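Local coordinates for protein ten1 (Schizosaccharomyces pombe, PDB 3KF6), which is required for telomere maintenance, pairing with Stn1 in a complex that resembles Rpa2-Rpa3 and binding single-stranded telomeric DNA, at residues Ile10-Ile15 against Ser45-Asp50; Leu27-Ser32 against His63-Ile68. All blocks are in the same frame, centred on the assembly; numbering follows the deposited sequence.

Contact 1: Ile10-Ile15 against Ser45-Asp50; sequences IFINQI and SSVTCD
Val-47 receives two isoleucine tips from the loop 10-15, and the two come in at different angles. The Ile-15 side chain runs across that of Val-47 at about a right angle, its CD1 lying 3.7 Å from Val-47 CG2. Ile-12 meets the same valine obliquely, more loosely, with CD1 4.0 Å from Val-47 CG1. In Ile-12 the two branches divide the work: chi1 of -74° sets CG2 anti to the backbone N, and this methyl drops onto the strand backbone, 3.7 Å from the carbonyl carbon of Ser-46. At the outer end a hydroxyl enters the contact without bonding across it. Ser-45 OG sits 3.6 Å from Ile-12 CG2, but its hydrogen bond goes to Asp-42 O; beside it, Asn-13 CB touches Ser-45 CB at 3.8 Å. No hydrogen bond joins the segments; within the loop, the backbone turns back through Gln-14 N to Phe-11 O (2.9 Å), and Gln-14 OE1, which also bonds to Gln-102 of helix 91-103, accepts from Phe-11 N at 2.8 Å. Phe-26 of strand 23-34 touches Ile-12, Ile-15 and Val-47 alike, so the loop 10-15 and strand 45-50 meet in an apolar cluster in the interior of an OB-fold barrel.

Contact 2: Leu27-Ser32 against His63-Ile68; sequences LGCVQS and HEWLNI
Cys-29 caps one face of the Trp-65 indole with both its side-chain atoms: CB makes a CH-pi contact 3.5 Å from the centroid of the six-membered ring, 11° off the normal. The sulfur covers the neighbouring five-membered ring in a sulfur-aromatic contact, SG being 4.1 Å from its centroid. With SG anti to the backbone N (chi1 -174°), the sulfur also reaches the backbone of His-63 and approaches the edge of that residue's imidazole. Leu-27 crosses the indole side chain at about a right angle, its CG 3.5 Å from Trp-65 CE3. Beneath these side chains strands 23-34 and 65-74 pair antiparallel, as neighbours in the curled sheet of the OB fold. Gly-28 and Leu-66 form the hydrogen-bonded pair, with Gly-28 N to Leu-66 O at 3.0 Å and Leu-66 N to Gly-28 O at 2.9 Å, the latter nearly straight. Ahead of the start of strand 65-74, the bonding continues through Val-30 N to Glu-64 O, then through His-63 N to Val-30 O at 2.7 Å, a more bent bond of 150°. On the sheet face opposite the tryptophan, Val-30 CG2 packs obliquely on Leu-66 CD1 at 3.7 Å. Leu-91 of helix 91-103 touches both Leu-27 and Trp-65.

The centres of contacts 1 and 2 lie about 10 Å apart, and the two meet directly: Ile-12 CD1 is 3.5 Å from Leu-27 O and 3.7 Å from Gly-28 CA. Their segments alternate along the chain, in the order 10-15, 27-32, 45-50, 63-68, so neither contact can be assigned to a separate part of the sequence. All three strands involved belong to one curled sheet. Strand 37-42 pairs with both 23-34 and 45-50, and strand 77-85 with both 45-50 and 65-74, giving two routes between the contacts. Contact 1 packs a loop on this sheet, whereas contact 2 joins two of its strands, consistent with a single compact OB domain.

Contact 1: Ile10-Ile15 against Ser45-Asp50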
ATOM      1  N   ILE B  10      -7.794   6.284  -4.975  1.00 15.43           N
ATOM      2  CA  ILE B  10      -8.789   7.278  -5.380  1.00 16.11           C
ATOM      3  C   ILE B  10     -10.165   7.056  -4.759  1.00 16.55           C
ATOM      4  O   ILE B  10     -10.385   6.102  -4.024  1.00 15.41           O
ATOM      5  CB  ILE B  10      -8.991   7.244  -6.897  1.00 16.95           C
ATOM      6  CG1 ILE B  10      -9.493   5.856  -7.309  1.00 20.06           C
ATOM      7  CG2 ILE B  10      -7.688   7.561  -7.613  1.00 20.11           C
ATOM      8  CD1 ILE B  10      -9.893   5.755  -8.771  1.00 20.24           C
ATOM      9  N   PHE B  11     -11.092   7.960  -5.070  1.00 16.90           N
ATOM     10  CA  PHE B  11     -12.463   7.831  -4.605  1.00 17.95           C
ATOM     11  C   PHE B  11     -13.216   7.217  -5.772  1.00 17.88           C
ATOM     12  O   PHE B  11     -12.766   7.300  -6.915  1.00 17.71           O
ATOM     13  CB  PHE B  11     -13.080   9.200  -4.290  1.00 20.55           C
ATOM     14  CG  PHE B  11     -12.431   9.910  -3.145  1.00 20.70           C
ATOM     15  CD1 PHE B  11     -11.538  10.950  -3.377  1.00 22.69           C
ATOM     16  CD2 PHE B  11     -12.703   9.535  -1.836  1.00 23.05           C
ATOM     17  CE1 PHE B  11     -10.925  11.611  -2.314  1.00 23.49           C
ATOM     18  CE2 PHE B  11     -12.095  10.189  -0.767  1.00 22.89           C
ATOM     19  CZ  PHE B  11     -11.204  11.231  -1.009  1.00 22.64           C
ATOM     20  N   ILE B  12     -14.355   6.593  -5.495  1.00 18.01           N
ATOM     21  CA  ILE B  12     -15.129   5.990  -6.565  1.00 19.03           C
ATOM     22  C   ILE B  12     -15.509   7.035  -7.612  1.00 20.28           C
ATOM     23  O   ILE B  12     -15.506   6.746  -8.810  1.00 20.50           O
ATOM     24  CB  ILE B  12     -16.394   5.302  -6.011  1.00 18.68           C
ATOM     25  CG1 ILE B  12     -15.986   3.995  -5.316  1.00 17.37           C
ATOM     26  CG2 ILE B  12     -17.394   5.030  -7.141  1.00 20.54           C
ATOM     27  CD1 ILE B  12     -17.141   3.237  -4.693  1.00 19.44           C
ATOM     28  N   ASN B  13     -15.810   8.250  -7.163  1.00 22.06           N
ATOM     29  CA  ASN B  13     -16.191   9.318  -8.081  1.00 25.21           C
ATOM     30  C   ASN B  13     -15.070   9.742  -9.033  1.00 24.91           C
ATOM     31  O   ASN B  13     -15.299  10.554  -9.932  1.00 26.43           O
ATOM     32  CB  ASN B  13     -16.696  10.542  -7.302  1.00 26.33           C
ATOM     33  CG  ASN B  13     -15.633  11.160  -6.415  1.00 28.67           C
ATOM     34  OD1 ASN B  13     -14.545  11.502  -6.875  1.00 29.90           O
ATOM     35  ND2 ASN B  13     -15.951  11.319  -5.132  1.00 31.49           N
ATOM     36  N   GLN B  14     -13.869   9.202  -8.844  1.00 24.38           N
ATOM     37  CA  GLN B  14     -12.735   9.549  -9.704  1.00 22.69           C
ATOM     38  C   GLN B  14     -12.369   8.427 -10.667  1.00 24.06           C
ATOM     39  O   GLN B  14     -11.495   8.587 -11.516  1.00 24.21           O
ATOM     40  CB  GLN B  14     -11.497   9.888  -8.863  1.00 23.03           C
ATOM     41  CG  GLN B  14     -11.678  11.033  -7.889  1.00 23.03           C
ATOM     42  CD  GLN B  14     -10.464  11.211  -6.997  1.00 25.77           C
ATOM     43  OE1 GLN B  14     -10.019  10.263  -6.346  1.00 24.27           O
ATOM     44  NE2 GLN B  14      -9.922  12.426  -6.961  1.00 23.47           N
ATOM     45  N   ILE B  15     -13.030   7.284 -10.537  1.00 24.16           N
ATOM     46  CA  ILE B  15     -12.724   6.155 -11.402  1.00 23.40           C
ATOM     47  C   ILE B  15     -12.827   6.491 -12.888  1.00 25.73           C
ATOM     48  O   ILE B  15     -11.986   6.069 -13.678  1.00 23.09           O
ATOM     49  CB  ILE B  15     -13.632   4.950 -11.078  1.00 23.62           C
ATOM     50  CG1 ILE B  15     -13.301   4.434  -9.674  1.00 23.90           C
ATOM     51  CG2 ILE B  15     -13.427   3.846 -12.104  1.00 24.16           C
ATOM     52  CD1 ILE B  15     -14.214   3.325  -9.183  1.00 21.99           C
ATOM     53  N   SER B  45     -21.984   8.535  -6.155  1.00 31.63           N
ATOM     54  CA  SER B  45     -21.206   7.811  -7.158  1.00 29.71           C
ATOM     55  C   SER B  45     -21.318   6.306  -6.992  1.00 28.11           C
ATOM     56  O   SER B  45     -21.629   5.809  -5.914  1.00 28.98           O
ATOM     57  CB  SER B  45     -19.730   8.195  -7.080  1.00 31.16           C
ATOM     58  OG  SER B  45     -19.188   7.885  -5.806  1.00 36.89           O
ATOM     59  N   SER B  46     -21.054   5.585  -8.071  1.00 26.10           N
ATOM     60  CA  SER B  46     -21.117   4.135  -8.040  1.00 25.72           C
ATOM     61  C   SER B  46     -20.190   3.520  -9.074  1.00 23.98           C
ATOM     62  O   SER B  46     -19.722   4.190  -9.998  1.00 24.95           O
ATOM     63  CB  SER B  46     -22.552   3.662  -8.291  1.00 27.37           C
ATOM     64  OG  SER B  46     -22.993   4.055  -9.574  1.00 32.19           O
ATOM     65  N   VAL B  47     -19.917   2.235  -8.901  1.00 21.36           N
ATOM     66  CA  VAL B  47     -19.061   1.512  -9.824  1.00 21.96           C
ATOM     67  C   VAL B  47     -19.441   0.044  -9.808  1.00 23.11           C
ATOM     68  O   VAL B  47     -19.828  -0.500  -8.770  1.00 22.34           O
ATOM     69  CB  VAL B  47     -17.558   1.656  -9.449  1.00 21.49           C
ATOM     70  CG1 VAL B  47     -17.309   1.104  -8.067  1.00 20.93           C
ATOM     71  CG2 VAL B  47     -16.690   0.932 -10.468  1.00 21.98           C
ATOM     72  N   THR B  48     -19.354  -0.586 -10.971  1.00 23.28           N
ATOM     73  CA  THR B  48     -19.663  -1.997 -11.104  1.00 24.96           C
ATOM     74  C   THR B  48     -18.348  -2.764 -11.019  1.00 25.11           C
ATOM     75  O   THR B  48     -17.424  -2.522 -11.797  1.00 25.21           O
ATOM     76  CB  THR B  48     -20.356  -2.280 -12.450  1.00 27.09           C
ATOM     77  OG1 THR B  48     -21.680  -1.738 -12.418  1.00 30.03           O
ATOM     78  CG2 THR B  48     -20.419  -3.777 -12.721  1.00 30.69           C
ATOM     79  N   CYS B  49     -18.270  -3.678 -10.060  1.00 24.03           N
ATOM     80  CA  CYS B  49     -17.066  -4.466  -9.851  1.00 25.08           C
ATOM     81  C   CYS B  49     -17.277  -5.937 -10.179  1.00 26.88           C
ATOM     82  O   CYS B  49     -18.178  -6.578  -9.642  1.00 27.58           O
ATOM     83  CB  CYS B  49     -16.600  -4.332  -8.401  1.00 23.81           C
ATOM     84  SG  CYS B  49     -16.207  -2.630  -7.904  1.00 23.97           S
ATOM     85  N   ASP B  50     -16.435  -6.459 -11.064  1.00 27.93           N
ATOM     86  CA  ASP B  50     -16.507  -7.859 -11.466  1.00 28.24           C
ATOM     87  C   ASP B  50     -15.685  -8.681 -10.482  1.00 28.91           C
ATOM     88  O   ASP B  50     -14.464  -8.563 -10.437  1.00 26.55           O
ATOM     89  CB  ASP B  50     -15.939  -8.028 -12.875  1.00 29.41           C
ATOM     90  CG  ASP B  50     -16.034  -9.460 -13.380  1.00 30.46           C
ATOM     91  OD1 ASP B  50     -15.811 -10.398 -12.584  1.00 33.07           O
ATOM     92  OD2 ASP B  50     -16.317  -9.645 -14.582  1.00 32.61           O
TER

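Contact 2: Leu27-Ser32 against His63-Ile68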
ATOM      1  N   LEU B  27     -12.433   2.559  -1.736  1.00 13.74           N
ATOM      2  CA  LEU B  27     -13.347   2.045  -0.726  1.00 15.32           C
ATOM      3  C   LEU B  27     -14.769   2.261  -1.231  1.00 16.15           C
ATOM      4  O   LEU B  27     -15.080   3.304  -1.806  1.00 17.10           O
ATOM      5  CB  LEU B  27     -13.118   2.801   0.587  1.00 19.55           C
ATOM      6  CG  LEU B  27     -14.028   2.508   1.777  1.00 24.62           C
ATOM      7  CD1 LEU B  27     -13.851   1.071   2.230  1.00 26.76           C
ATOM      8  CD2 LEU B  27     -13.690   3.471   2.909  1.00 28.71           C
ATOM      9  N   GLY B  28     -15.633   1.276  -1.020  1.00 16.22           N
ATOM     10  CA  GLY B  28     -17.003   1.406  -1.479  1.00 17.79           C
ATOM     11  C   GLY B  28     -17.986   0.682  -0.584  1.00 19.34           C
ATOM     12  O   GLY B  28     -17.615  -0.242   0.147  1.00 17.40           O
ATOM     13  N   CYS B  29     -19.245   1.105  -0.653  1.00 18.61           N
ATOM     14  CA  CYS B  29     -20.312   0.525   0.151  1.00 19.31           C
ATOM     15  C   CYS B  29     -21.164  -0.415  -0.706  1.00 19.42           C
ATOM     16  O   CYS B  29     -21.629  -0.035  -1.784  1.00 17.57           O
ATOM     17  CB  CYS B  29     -21.170   1.652   0.722  1.00 22.19           C
ATOM     18  SG  CYS B  29     -22.424   1.103   1.866  1.00 26.15           S
ATOM     19  N   VAL B  30     -21.377  -1.636  -0.221  1.00 18.17           N
ATOM     20  CA  VAL B  30     -22.143  -2.617  -0.984  1.00 19.57           C
ATOM     21  C   VAL B  30     -23.603  -2.243  -1.205  1.00 20.58           C
ATOM     22  O   VAL B  30     -24.365  -2.063  -0.255  1.00 21.34           O
ATOM     23  CB  VAL B  30     -22.084  -4.015  -0.324  1.00 20.01           C
ATOM     24  CG1 VAL B  30     -22.901  -5.009  -1.136  1.00 20.93           C
ATOM     25  CG2 VAL B  30     -20.642  -4.486  -0.244  1.00 19.85           C
ATOM     26  N   GLN B  31     -23.987  -2.119  -2.470  1.00 20.27           N
ATOM     27  CA  GLN B  31     -25.365  -1.788  -2.814  1.00 24.20           C
ATOM     28  C   GLN B  31     -26.079  -3.061  -3.258  1.00 25.58           C
ATOM     29  O   GLN B  31     -27.261  -3.261  -2.960  1.00 26.01           O
ATOM     30  CB  GLN B  31     -25.407  -0.750  -3.938  1.00 26.46           C
ATOM     31  CG  GLN B  31     -26.820  -0.322  -4.332  1.00 32.63           C
ATOM     32  CD  GLN B  31     -27.632   0.161  -3.144  1.00 36.27           C
ATOM     33  OE1 GLN B  31     -27.179   1.006  -2.368  1.00 39.87           O
ATOM     34  NE2 GLN B  31     -28.842  -0.368  -3.000  1.00 38.44           N
ATOM     35  N   SER B  32     -25.354  -3.918  -3.972  1.00 26.46           N
ATOM     36  CA  SER B  32     -25.907  -5.178  -4.457  1.00 30.76           C
ATOM     37  C   SER B  32     -24.803  -6.125  -4.924  1.00 32.89           C
ATOM     38  O   SER B  32     -23.697  -5.697  -5.253  1.00 31.57           O
ATOM     39  CB  SER B  32     -26.886  -4.920  -5.605  1.00 30.47           C
ATOM     40  OG  SER B  32     -26.231  -4.320  -6.707  1.00 32.90           O
ATOM     41  N   HIS B  63     -24.665  -2.838   2.362  1.00 27.99           N
ATOM     42  CA  HIS B  63     -24.220  -1.630   3.044  1.00 27.62           C
ATOM     43  C   HIS B  63     -22.898  -1.748   3.797  1.00 24.25           C
ATOM     44  O   HIS B  63     -22.480  -0.799   4.459  1.00 25.03           O
ATOM     45  CB  HIS B  63     -25.309  -1.118   3.992  1.00 32.44           C
ATOM     46  CG  HIS B  63     -26.553  -0.668   3.289  1.00 37.28           C
ATOM     47  ND1 HIS B  63     -26.538   0.286   2.296  1.00 40.40           N
ATOM     48  CD2 HIS B  63     -27.845  -1.044   3.433  1.00 38.54           C
ATOM     49  CE1 HIS B  63     -27.770   0.480   1.856  1.00 40.28           C
ATOM     50  NE2 HIS B  63     -28.582  -0.315   2.531  1.00 41.02           N
ATOM     51  N   GLU B  64     -22.231  -2.894   3.706  1.00 24.04           N
ATOM     52  CA  GLU B  64     -20.948  -3.009   4.387  1.00 22.26           C
ATOM     53  C   GLU B  64     -19.889  -2.367   3.493  1.00 21.50           C
ATOM     54  O   GLU B  64     -20.061  -2.278   2.270  1.00 20.37           O
ATOM     55  CB  GLU B  64     -20.590  -4.466   4.685  1.00 22.43           C
ATOM     56  CG  GLU B  64     -20.117  -5.295   3.510  1.00 25.33           C
ATOM     57  CD  GLU B  64     -19.520  -6.610   3.974  1.00 27.58           C
ATOM     58  OE1 GLU B  64     -18.468  -6.569   4.642  1.00 28.33           O
ATOM     59  OE2 GLU B  64     -20.099  -7.678   3.688  1.00 27.67           O
ATOM     60  N   TRP B  65     -18.805  -1.903   4.105  1.00 19.87           N
ATOM     61  CA  TRP B  65     -17.745  -1.242   3.358  1.00 18.74           C
ATOM     62  C   TRP B  65     -16.585  -2.168   3.021  1.00 18.15           C
ATOM     63  O   TRP B  65     -16.110  -2.927   3.869  1.00 17.31           O
ATOM     64  CB  TRP B  65     -17.253  -0.017   4.131  1.00 19.43           C
ATOM     65  CG  TRP B  65     -18.263   1.107   4.136  1.00 21.02           C
ATOM     66  CD1 TRP B  65     -19.329   1.258   4.978  1.00 22.48           C
ATOM     67  CD2 TRP B  65     -18.311   2.212   3.226  1.00 21.83           C
ATOM     68  NE1 TRP B  65     -20.038   2.391   4.648  1.00 23.09           N
ATOM     69  CE2 TRP B  65     -19.434   2.994   3.575  1.00 22.54           C
ATOM     70  CE3 TRP B  65     -17.513   2.615   2.146  1.00 20.87           C
ATOM     71  CZ2 TRP B  65     -19.780   4.159   2.880  1.00 23.45           C
ATOM     72  CZ3 TRP B  65     -17.857   3.773   1.454  1.00 22.80           C
ATOM     73  CH2 TRP B  65     -18.982   4.531   1.826  1.00 21.60           C
ATOM     74  N   LEU B  66     -16.135  -2.089   1.772  1.00 16.02           N
ATOM     75  CA  LEU B  66     -15.049  -2.930   1.282  1.00 14.88           C
ATOM     76  C   LEU B  66     -13.918  -2.141   0.641  1.00 14.12           C
ATOM     77  O   LEU B  66     -14.157  -1.117   0.005  1.00 15.73           O
ATOM     78  CB  LEU B  66     -15.581  -3.896   0.221  1.00 16.95           C
ATOM     79  CG  LEU B  66     -16.699  -4.861   0.613  1.00 16.85           C
ATOM     80  CD1 LEU B  66     -17.142  -5.641  -0.622  1.00 18.84           C
ATOM     81  CD2 LEU B  66     -16.200  -5.804   1.702  1.00 18.49           C
ATOM     82  N   ASN B  67     -12.693  -2.624   0.826  1.00 13.93           N
ATOM     83  CA  ASN B  67     -11.525  -2.016   0.184  1.00 15.63           C
ATOM     84  C   ASN B  67     -11.326  -2.860  -1.071  1.00 16.46           C
ATOM     85  O   ASN B  67     -11.349  -4.091  -1.008  1.00 15.61           O
ATOM     86  CB  ASN B  67     -10.272  -2.112   1.057  1.00 17.59           C
ATOM     87  CG  ASN B  67     -10.199  -1.022   2.101  1.00 20.95           C
ATOM     88  OD1 ASN B  67     -10.439   0.153   1.814  1.00 23.68           O
ATOM     89  ND2 ASN B  67      -9.848  -1.401   3.322  1.00 24.50           N
ATOM     90  N   ILE B  68     -11.117  -2.198  -2.201  1.00 14.84           N
ATOM     91  CA  ILE B  68     -10.956  -2.880  -3.475  1.00 16.05           C
ATOM     92  C   ILE B  68      -9.677  -2.484  -4.195  1.00 14.68           C
ATOM     93  O   ILE B  68      -9.317  -1.315  -4.218  1.00 15.39           O
ATOM     94  CB  ILE B  68     -12.123  -2.517  -4.445  1.00 15.59           C
ATOM     95  CG1 ILE B  68     -13.461  -2.987  -3.870  1.00 17.26           C
ATOM     96  CG2 ILE B  68     -11.889  -3.132  -5.824  1.00 18.66           C
ATOM     97  CD1 ILE B  68     -13.604  -4.483  -3.795  1.00 19.20           C
TER